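Local coordinates for LPXTG cell wall surface protein (PDB 4IGB) that probably acts as a cell-wall-anchored surface adhesin of Streptococcus gordonii, this piece being its N-terminal N1 and N2 domains, at residues G296-Y301 / K382-K387. Sequence-based numbering, arbitrary orientation.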
# COMPACT_ATOMS: atom_id res chain seq x y z
N GLY D 296 -8.43 -24.65 38.97
CA GLY D 296 -9.69 -25.14 38.45
C GLY D 296 -10.81 -24.12 38.26
O GLY D 296 -11.99 -24.47 38.27
N GLN D 297 -10.43 -22.85 38.08
CA GLN D 297 -11.40 -21.78 37.86
C GLN D 297 -11.65 -21.55 36.36
O GLN D 297 -10.74 -21.17 35.62
CB GLN D 297 -10.93 -20.48 38.52
CG GLN D 297 -10.65 -20.60 40.01
CD GLN D 297 -11.80 -21.23 40.78
OE1 GLN D 297 -12.91 -20.68 40.82
NE2 GLN D 297 -11.55 -22.39 41.39
N ASP D 298 -12.88 -21.78 35.93
CA ASP D 298 -13.24 -21.56 34.53
C ASP D 298 -13.01 -20.12 34.08
O ASP D 298 -13.34 -19.17 34.80
CB ASP D 298 -14.69 -21.98 34.28
CG ASP D 298 -14.91 -23.46 34.48
OD1 ASP D 298 -13.91 -24.22 34.47
OD2 ASP D 298 -16.08 -23.88 34.66
N VAL D 299 -12.43 -19.97 32.90
CA VAL D 299 -12.21 -18.67 32.26
C VAL D 299 -12.61 -18.83 30.80
O VAL D 299 -11.95 -19.53 30.04
CB VAL D 299 -10.73 -18.25 32.33
CG1 VAL D 299 -10.49 -17.00 31.50
CG2 VAL D 299 -10.28 -18.06 33.78
N THR D 300 -13.69 -18.18 30.40
CA THR D 300 -14.18 -18.35 29.05
C THR D 300 -13.96 -17.09 28.19
O THR D 300 -14.30 -15.98 28.60
CB THR D 300 -15.68 -18.75 29.06
OG1 THR D 300 -15.86 -19.92 29.88
CG2 THR D 300 -16.18 -19.02 27.64
N TYR D 301 -13.39 -17.29 27.01
CA TYR D 301 -13.14 -16.18 26.09
C TYR D 301 -14.08 -16.23 24.90
O TYR D 301 -14.23 -17.27 24.25
CB TYR D 301 -11.71 -16.22 25.57
CG TYR D 301 -10.66 -15.96 26.60
CD1 TYR D 301 -10.36 -14.66 27.01
CD2 TYR D 301 -9.94 -17.01 27.17
CE1 TYR D 301 -9.38 -14.42 27.96
CE2 TYR D 301 -8.96 -16.78 28.11
CZ TYR D 301 -8.68 -15.48 28.51
OH TYR D 301 -7.70 -15.26 29.45
N LYS D 382 -13.17 -22.34 25.90
CA LYS D 382 -13.27 -22.77 27.29
C LYS D 382 -11.88 -23.08 27.84
O LYS D 382 -11.12 -23.85 27.25
CB LYS D 382 -14.20 -23.98 27.43
CG LYS D 382 -15.67 -23.63 27.27
CD LYS D 382 -16.56 -24.86 27.43
CE LYS D 382 -18.04 -24.47 27.41
NZ LYS D 382 -18.94 -25.65 27.49
N THR D 383 -11.56 -22.45 28.96
CA THR D 383 -10.28 -22.65 29.61
C THR D 383 -10.49 -22.73 31.13
O THR D 383 -11.54 -22.31 31.64
CB THR D 383 -9.27 -21.53 29.26
OG1 THR D 383 -7.95 -22.06 29.24
CG2 THR D 383 -9.34 -20.40 30.27
N ALA D 384 -9.52 -23.28 31.84
CA ALA D 384 -9.57 -23.30 33.30
C ALA D 384 -8.18 -23.10 33.86
O ALA D 384 -7.20 -23.59 33.30
CB ALA D 384 -10.18 -24.60 33.81
N THR D 385 -8.09 -22.37 34.97
CA THR D 385 -6.82 -22.17 35.64
C THR D 385 -6.27 -23.49 36.15
O THR D 385 -7.02 -24.38 36.56
CB THR D 385 -6.94 -21.20 36.83
OG1 THR D 385 -7.84 -21.75 37.80
CG2 THR D 385 -7.43 -19.83 36.36
N ASN D 386 -4.95 -23.59 36.13
CA ASN D 386 -4.24 -24.75 36.64
C ASN D 386 -3.57 -24.37 37.96
O ASN D 386 -3.72 -23.24 38.44
CB ASN D 386 -3.20 -25.21 35.62
CG ASN D 386 -2.41 -24.04 35.04
OD1 ASN D 386 -2.04 -23.12 35.76
ND2 ASN D 386 -2.18 -24.07 33.72
N LYS D 387 -2.82 -25.30 38.55
CA LYS D 387 -2.13 -25.06 39.81
C LYS D 387 -1.21 -23.84 39.75
O LYS D 387 -0.90 -23.24 40.78
CB LYS D 387 -1.34 -26.31 40.22
CG LYS D 387 -0.21 -26.06 41.22
CD LYS D 387 -0.72 -25.84 42.64
CE LYS D 387 0.43 -25.52 43.58
NZ LYS D 387 0.01 -25.45 45.01
O HOH W 1 -14.35 -22.05 30.46
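T385 holds OG1 between its own backbone N and carbonyl carbon (chi1 62°), which turns the hydroxyl onto the backbone of Q297. Q297 N donates to T385 OG1 at 2.8 Å, and the bond is fairly straight. The same hydroxyl is also hydrogen-bonded to the carbonyl O of K294, so two backbone groups of the turn before strand 298-305 grip it. Q297 CB lies against T385 OG1, while the rest of the Q297 side chain bends away at chi2 (-52°) and Q297 NE2 bonds to the carbonyl O of D295. T385 uses its main chain too: G296 N donates to T385 O at 2.8 Å, and T385 N donates to Q297 O at 3.0 Å. These bonds tie the loop residues just before strand 298-305 to the end of strand 377-385. The two strands are antiparallel neighbours in a sheet of the N2 domain, which belongs to an adhesin clan. V299 and T383 form a hydrogen-bonded pair. The N-H of V299 is aimed almost straight at T383 O (2.8 Å, 176° at the hydrogen), and V299 N lies above the plane of that carbonyl. The return bond, T383 N to V299 O, is weak and its geometry uncertain. The side chains of V299 and T383 lie side by side on one face of the sheet. Both touch L331 of strand 331-339, as do Y301 and T385. The other face carries D298, T300, K382 and A384. There D298 OD1 comes within 3.8 Å of A384 CB. A water links T300 OG1 to T383 O, to which it donates at 3.1 Å.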